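Appr-1-p processing domain protein (Thermus aquaticus Y51MC23, PDB 5M3E) is a macro domain protein, a compact alpha/beta/alpha fold with a mixed central sheet, and binds adenosine-5-diphosphoribose. Local coordinates at residues A26-V31 with F85-K90; G68-Y73 with K107-R112. All blocks are in the same frame, centred on the assembly; numbering follows the deposited sequence.

Contact 1 (A26-V31 with F85-K90). With APR (adenosine-5-diphosphoribose), chain B.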
loop_
_atom_site.group_PDB
_atom_site.type_symbol
_atom_site.label_atom_id
_atom_site.label_comp_id
_atom_site.label_asym_id
_atom_site.label_seq_id
_atom_site.Cartn_x
_atom_site.Cartn_y
_atom_site.Cartn_z
ATOM N N ALA A 26 -8.330 5.249 3.139
ATOM C CA ALA A 26 -7.402 4.680 2.122
ATOM C C ALA A 26 -6.708 3.407 2.577
ATOM O O ALA A 26 -6.213 3.334 3.690
ATOM C CB ALA A 26 -6.348 5.698 1.709
ATOM N N LEU A 27 -6.665 2.408 1.704
ATOM C CA LEU A 27 -6.011 1.128 2.009
ATOM C C LEU A 27 -4.788 0.928 1.124
ATOM O O LEU A 27 -4.845 1.168 -0.061
ATOM C CB LEU A 27 -6.989 -0.049 1.812
ATOM C CG LEU A 27 -8.079 -0.292 2.859
ATOM C CD1 LEU A 27 -8.876 -1.544 2.486
ATOM C CD2 LEU A 27 -7.495 -0.440 4.255
ATOM N N VAL A 28 -3.692 0.462 1.712
ATOM C CA VAL A 28 -2.492 0.173 0.941
ATOM C C VAL A 28 -2.446 -1.282 0.594
ATOM O O VAL A 28 -2.482 -2.146 1.468
ATOM C CB VAL A 28 -1.193 0.566 1.669
ATOM C CG1 VAL A 28 0.041 0.145 0.863
ATOM C CG2 VAL A 28 -1.165 2.069 1.923
ATOM N N ASN A 29 -2.353 -1.524 -0.704
ATOM C CA ASN A 29 -2.136 -2.852 -1.269
ATOM C C ASN A 29 -0.674 -3.021 -1.710
ATOM O O ASN A 29 -0.064 -2.095 -2.206
ATOM C CB ASN A 29 -3.106 -3.084 -2.448
ATOM C CG ASN A 29 -3.036 -4.516 -2.996
ATOM O OD1 ASN A 29 -2.530 -5.413 -2.349
ATOM N ND2 ASN A 29 -3.509 -4.710 -4.209
ATOM N N THR A 30 -0.128 -4.223 -1.529
ATOM C CA THR A 30 1.229 -4.571 -1.982
ATOM C C THR A 30 1.136 -5.272 -3.335
ATOM O O THR A 30 0.609 -6.396 -3.428
ATOM C CB THR A 30 1.909 -5.550 -1.011
ATOM O OG1 THR A 30 1.179 -6.791 -0.965
ATOM C CG2 THR A 30 1.937 -4.985 0.356
ATOM N N VAL A 31 1.689 -4.642 -4.369
ATOM C CA VAL A 31 1.621 -5.200 -5.706
ATOM C C VAL A 31 2.978 -5.359 -6.361
ATOM O O VAL A 31 3.964 -4.769 -5.930
ATOM C CB VAL A 31 0.686 -4.368 -6.640
ATOM C CG1 VAL A 31 -0.713 -4.314 -6.068
ATOM C CG2 VAL A 31 1.210 -2.954 -6.901
ATOM N N PHE A 85 -4.556 2.359 -2.510
ATOM C CA PHE A 85 -3.215 2.734 -2.902
ATOM C C PHE A 85 -2.425 1.442 -3.184
ATOM O O PHE A 85 -1.949 0.761 -2.259
ATOM C CB PHE A 85 -2.587 3.545 -1.778
ATOM C CG PHE A 85 -3.117 4.967 -1.660
ATOM C CD1 PHE A 85 -4.220 5.447 -2.413
ATOM C CD2 PHE A 85 -2.516 5.841 -0.769
ATOM C CE1 PHE A 85 -4.651 6.761 -2.278
ATOM C CE2 PHE A 85 -2.956 7.160 -0.626
ATOM C CZ PHE A 85 -4.022 7.617 -1.376
ATOM N N ASN A 86 -2.298 1.110 -4.466
ATOM C CA ASN A 86 -1.529 -0.003 -4.873
ATOM C C ASN A 86 -0.041 0.350 -4.895
ATOM O O ASN A 86 0.437 1.024 -5.795
ATOM C CB ASN A 86 -2.042 -0.533 -6.221
ATOM C CG ASN A 86 -3.496 -0.989 -6.143
ATOM O OD1 ASN A 86 -3.797 -2.069 -5.635
ATOM N ND2 ASN A 86 -4.407 -0.152 -6.633
ATOM N N PHE A 87 0.672 -0.146 -3.884
ATOM C CA PHE A 87 2.081 0.141 -3.598
ATOM C C PHE A 87 2.974 -0.956 -4.223
ATOM O O PHE A 87 2.909 -2.120 -3.836
ATOM C CB PHE A 87 2.244 0.159 -2.073
ATOM C CG PHE A 87 3.547 0.733 -1.569
ATOM C CD1 PHE A 87 4.797 0.165 -1.910
ATOM C CD2 PHE A 87 3.537 1.843 -0.685
ATOM C CE1 PHE A 87 5.978 0.693 -1.391
ATOM C CE2 PHE A 87 4.716 2.353 -0.168
ATOM C CZ PHE A 87 5.938 1.775 -0.516
ATOM N N PRO A 88 3.817 -0.582 -5.190
ATOM C CA PRO A 88 4.748 -1.564 -5.729
ATOM C C PRO A 88 5.878 -1.901 -4.779
ATOM O O PRO A 88 6.776 -1.068 -4.533
ATOM C CB PRO A 88 5.279 -0.873 -7.003
ATOM C CG PRO A 88 4.136 -0.001 -7.401
ATOM C CD PRO A 88 3.733 0.584 -6.082
ATOM N N THR A 89 5.794 -3.105 -4.227
ATOM C CA THR A 89 6.875 -3.710 -3.461
ATOM C C THR A 89 7.685 -4.755 -4.237
ATOM O O THR A 89 8.658 -5.289 -3.707
ATOM C CB THR A 89 6.343 -4.359 -2.193
ATOM O OG1 THR A 89 5.639 -5.529 -2.545
ATOM C CG2 THR A 89 5.408 -3.398 -1.458
ATOM N N LYS A 90 7.285 -5.051 -5.474
ATOM C CA LYS A 90 8.072 -5.901 -6.368
ATOM C C LYS A 90 8.036 -5.388 -7.788
ATOM O O LYS A 90 7.104 -4.688 -8.165
ATOM C CB LYS A 90 7.543 -7.335 -6.353
ATOM C CG LYS A 90 7.981 -8.135 -5.150
ATOM C CD LYS A 90 7.596 -9.587 -5.299
ATOM C CE LYS A 90 8.112 -10.400 -4.116
ATOM N NZ LYS A 90 8.143 -11.850 -4.466
HETATM N N1 APR B . -4.057 -7.955 7.060
HETATM C C2 APR B . -2.857 -7.566 7.547
HETATM N N3 APR B . -1.698 -8.165 7.211
HETATM C C4 APR B . -1.689 -9.215 6.353
HETATM C C5 APR B . -2.955 -9.706 5.769
HETATM C C6 APR B . -4.178 -8.984 6.191
HETATM N N6 APR B . -5.394 -9.339 5.731
HETATM N N7 APR B . -2.644 -10.742 4.956
HETATM C C8 APR B . -1.290 -10.895 5.010
HETATM N N9 APR B . -0.733 -9.983 5.857
HETATM C "C1'" APR B . 0.690 -9.767 6.194
HETATM C "C2'" APR B . 1.543 -11.021 6.241
HETATM O "O2'" APR B . 2.358 -10.959 7.410
HETATM C "C3'" APR B . 2.429 -10.945 5.029
HETATM O "O3'" APR B . 3.715 -11.558 5.262
HETATM O "O4'" APR B . 1.229 -8.925 5.166
HETATM C "C4'" APR B . 2.501 -9.433 4.782
HETATM C "C5'" APR B . 2.822 -8.989 3.360
HETATM O "O5'" APR B . 2.038 -9.711 2.398
HETATM P PA APR B . 2.661 -10.041 0.951
HETATM O O1A APR B . 1.481 -10.232 0.041
HETATM O O2A APR B . 3.700 -11.117 1.097
HETATM O O3A APR B . 3.354 -8.624 0.526
HETATM P PB APR B . 4.866 -8.406 -0.019
HETATM O O1B APR B . 5.842 -9.112 0.883
HETATM O O2B APR B . 5.079 -6.917 -0.301
HETATM O O5D APR B . 4.924 -9.146 -1.447
HETATM C C5D APR B . 4.457 -8.587 -2.683
HETATM O O4D APR B . 3.103 -10.579 -2.986
HETATM O O1D APR B . 1.064 -9.655 -2.369
HETATM C C1D APR B . 1.793 -10.255 -3.445
HETATM O O2D APR B . 1.102 -9.636 -5.698
HETATM C C2D APR B . 1.936 -9.264 -4.596
HETATM O O3D APR B . 3.756 -10.051 -6.034
HETATM C C3D APR B . 3.420 -9.221 -4.915
HETATM C C4D APR B . 4.063 -9.727 -3.630
#
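Two neighbouring parallel strands at the middle of the macro-domain sheet meet here, Val28 beside Phe85 through Val31 beside Pro88, and their C-terminal ends run out to the bound adenosine-5-diphosphoribose. The backbone ladder goes from Leu27 O, taking Phe85 N, through Asn29, which gives its N to Phe85 O and its O to Phe87 N, to Val31 N on Phe87 O. Val31 O ends the ladder: it accepts Thr89 N at 3.0 Å and, weakly, Lys90 N, at the point where the chain leaves the strand.

On one face of the sheet the two asparagines meet. Asn29 has CG anti to its backbone N (chi1 -174°), and its ND2 reaches Asn86 OD1 at 3.0 Å, nearly in line with that C=O, although the amide planes stand 70° apart. Asn86 ND2 is taken up by Asn52 OD1 and Phe71 O, so both ends of this buried amide are gripped and its flip is settled. Val31 CG1 lies 3.8 Å from Asn86 OD1.

The other face is mostly apolar. Ala26 CB sits over the centre of the Phe85 ring, a CH-pi contact 4.3 Å from the centroid, while Val28 CG1 lies alongside Phe87 CB at 3.7 Å. At the C-terminal ends of the strands the ligand is met: Thr89 OG1, in the loop, donates to APR O2B at 2.7 Å, and Thr30 OG1 lies 3.2 Å from APR O3A.

Lys90 extends past the ligand, its NZ held by the backbone O of Asn130 and Trp93. Helix 40-48 packs on Asn29 through Val41 and Phe45, helix 99-115 lies against Val28 and Phe85 on the other face, and strand 120-123 continues the sheet beyond strand 26-31.

Contact 2 (G68-Y73 with K107-R112)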
loop_
_atom_site.group_PDB
_atom_site.type_symbol
_atom_site.label_atom_id
_atom_site.label_comp_id
_atom_site.label_asym_id
_atom_site.label_seq_id
_atom_site.Cartn_x
_atom_site.Cartn_y
_atom_site.Cartn_z
ATOM N N GLY A 68 8.302 3.142 -7.021
ATOM C CA GLY A 68 8.324 4.551 -6.630
ATOM C C GLY A 68 7.089 5.355 -6.999
ATOM O O GLY A 68 7.053 6.569 -6.753
ATOM N N ARG A 69 6.086 4.696 -7.581
ATOM C CA ARG A 69 4.789 5.295 -7.867
ATOM C C ARG A 69 3.658 4.447 -7.259
ATOM O O ARG A 69 3.521 3.273 -7.602
ATOM C CB ARG A 69 4.570 5.413 -9.392
ATOM C CG ARG A 69 5.399 6.514 -10.048
ATOM C CD ARG A 69 4.556 7.414 -10.954
ATOM N NE ARG A 69 4.153 6.700 -12.170
ATOM C CZ ARG A 69 4.789 6.740 -13.347
ATOM N NH1 ARG A 69 5.886 7.488 -13.530
ATOM N NH2 ARG A 69 4.307 6.018 -14.367
ATOM N N ILE A 70 2.837 5.050 -6.395
ATOM C CA ILE A 70 1.549 4.452 -5.983
ATOM C C ILE A 70 0.551 4.539 -7.146
ATOM O O ILE A 70 0.371 5.616 -7.713
ATOM C CB ILE A 70 0.929 5.148 -4.735
ATOM C CG1 ILE A 70 1.918 5.222 -3.565
ATOM C CG2 ILE A 70 -0.327 4.424 -4.255
ATOM C CD1 ILE A 70 2.610 3.920 -3.231
ATOM N N PHE A 71 -0.083 3.416 -7.498
ATOM C CA PHE A 71 -1.204 3.441 -8.435
ATOM C C PHE A 71 -2.486 3.524 -7.626
ATOM O O PHE A 71 -2.808 2.579 -6.913
ATOM C CB PHE A 71 -1.247 2.213 -9.361
ATOM C CG PHE A 71 -2.549 2.090 -10.119
ATOM C CD1 PHE A 71 -2.836 2.953 -11.186
ATOM C CD2 PHE A 71 -3.522 1.157 -9.728
ATOM C CE1 PHE A 71 -4.057 2.862 -11.879
ATOM C CE2 PHE A 71 -4.737 1.063 -10.404
ATOM C CZ PHE A 71 -5.006 1.913 -11.491
ATOM N N VAL A 72 -3.222 4.642 -7.755
ATOM C CA VAL A 72 -4.429 4.890 -6.931
ATOM C C VAL A 72 -5.678 4.513 -7.682
ATOM O O VAL A 72 -5.834 4.871 -8.848
ATOM C CB VAL A 72 -4.551 6.368 -6.438
ATOM C CG1 VAL A 72 -5.895 6.609 -5.729
ATOM C CG2 VAL A 72 -3.380 6.724 -5.516
ATOM N N TYR A 73 -6.554 3.771 -7.012
ATOM C CA TYR A 73 -7.914 3.596 -7.494
ATOM C C TYR A 73 -8.861 4.328 -6.565
ATOM O O TYR A 73 -8.863 4.098 -5.355
ATOM C CB TYR A 73 -8.300 2.131 -7.612
ATOM C CG TYR A 73 -9.669 1.917 -8.245
ATOM C CD1 TYR A 73 -9.919 2.283 -9.583
ATOM C CD2 TYR A 73 -10.719 1.335 -7.506
ATOM C CE1 TYR A 73 -11.172 2.096 -10.153
ATOM C CE2 TYR A 73 -11.969 1.129 -8.073
ATOM C CZ TYR A 73 -12.203 1.521 -9.390
ATOM O OH TYR A 73 -13.464 1.326 -9.931
ATOM N N LYS A 107 7.962 7.750 -0.126
ATOM C CA LYS A 107 7.994 9.141 -0.630
ATOM C C LYS A 107 6.782 9.520 -1.495
ATOM O O LYS A 107 6.194 10.574 -1.275
ATOM C CB LYS A 107 9.280 9.419 -1.411
ATOM C CG LYS A 107 10.502 9.613 -0.531
ATOM C CD LYS A 107 11.787 9.560 -1.345
ATOM C CE LYS A 107 12.997 9.713 -0.429
ATOM N NZ LYS A 107 14.200 10.234 -1.140
ATOM N N ASP A 108 6.400 8.667 -2.454
ATOM C CA ASP A 108 5.197 8.918 -3.257
ATOM C C ASP A 108 3.907 8.737 -2.445
ATOM O O ASP A 108 2.898 9.390 -2.736
ATOM C CB ASP A 108 5.125 8.029 -4.511
ATOM C CG ASP A 108 4.160 8.594 -5.575
ATOM O OD1 ASP A 108 4.373 9.750 -6.047
ATOM O OD2 ASP A 108 3.183 7.882 -5.941
ATOM N N LEU A 109 3.926 7.861 -1.444
ATOM C CA LEU A 109 2.742 7.651 -0.616
ATOM C C LEU A 109 2.420 8.974 0.110
ATOM O O LEU A 109 1.263 9.439 0.120
ATOM C CB LEU A 109 2.955 6.479 0.368
ATOM C CG LEU A 109 1.806 6.098 1.316
ATOM C CD1 LEU A 109 0.713 5.376 0.551
ATOM C CD2 LEU A 109 2.274 5.207 2.430
ATOM N N VAL A 110 3.454 9.592 0.668
ATOM C CA VAL A 110 3.281 10.822 1.429
ATOM C C VAL A 110 2.654 11.932 0.541
ATOM O O VAL A 110 1.670 12.569 0.943
ATOM C CB VAL A 110 4.610 11.237 2.125
ATOM C CG1 VAL A 110 4.537 12.664 2.657
ATOM C CG2 VAL A 110 4.938 10.239 3.244
ATOM N N CYS A 111 3.186 12.110 -0.669
ATOM C CA CYS A 111 2.657 13.103 -1.610
ATOM C C CYS A 111 1.164 12.932 -1.862
ATOM O O CYS A 111 0.390 13.882 -1.710
ATOM C CB CYS A 111 3.405 13.051 -2.946
ATOM S SG CYS A 111 5.199 13.234 -2.807
ATOM N N ARG A 112 0.767 11.710 -2.207
ATOM C CA ARG A 112 -0.613 11.438 -2.618
ATOM C C ARG A 112 -1.602 11.538 -1.447
ATOM O O ARG A 112 -2.744 11.996 -1.646
ATOM C CB ARG A 112 -0.737 10.085 -3.327
ATOM C CG ARG A 112 0.278 9.811 -4.446
ATOM C CD ARG A 112 0.349 10.866 -5.538
ATOM N NE ARG A 112 -0.917 10.972 -6.273
ATOM C CZ ARG A 112 -1.409 10.072 -7.146
ATOM N NH1 ARG A 112 -0.755 8.926 -7.447
ATOM N NH2 ARG A 112 -2.590 10.318 -7.729
HETATM O O HOH W 1 -2.046 6.747 -9.252
#
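Gly68 to Val72 pass from a loop into an edge strand alongside one side of the helix carrying Asp108, Leu109 and Arg112, the nearest CA atoms being those of Arg69 and Asp108, 5.9 Å apart. Gly68 has a positive phi, and its O comes against Asp108 CB at 3.3 Å.

The Asp108 carboxylate, turned opposite the backbone N about CA-CB (chi1 -161°), reaches the loop just ahead of the strand, where OD2 accepts Ile70 N at 2.9 Å. The N-H enters on the anti side of that oxygen, 26° out of the carboxylate plane. The two side chains run antiparallel past one another. That carries Ile70 CG1 beyond the carboxylate to the helix backbone, 3.9 Å from Leu109 CA, and Leu109 CB adds an apolar contact to the same CG1.

In the layered macro-domain fold this is a sheet edge, strand 71-74, meeting helix 99-115, which lies across one face of the sheet; Phe85 on the next strand touches Ile70, Val72 and Leu109 alike.

One turn on from Asp108, the Arg112 chain is bent twice, at chi2 and chi3, which swings its guanidinium over to the strand. Val72 CG2 lies over one face of that group, 3.9 Å from NH1. At its edge, in plane, a water accepts from Arg112 NH1 at 3.1 Å. The same water accepts from Val72 N at 2.8 Å and donates to Ile70 O, so it ties the arginine to the backbone on both sides of Phe71, where the loop becomes strand. Arg112 NE turns to Glu115 in a salt bridge along its own helix.

Contacts 1 and 2 have their centres 9 Å apart and meet along strand 83-88, which pairs in parallel with strand 26-31 and antiparallel with strand 71-74. Along the chain their segments alternate: 26-31, 68-73, 85-90, 107-112. Strand 83-88 thus comes after the edge strand and leads on to helix 99-115. Asn86 N and Phe71 O, 2.9 Å apart, probably form a hydrogen bond between them, and Phe87 CD2 packs on Ile70 CD1 at 3.4 Å. Contact 1 lies near the centre of the chain and has the ligand at its strand ends; contact 2 joins the sheet's edge strand and the loop before it to the helix, the side chain of Ile70 about 11 Å from the ligand.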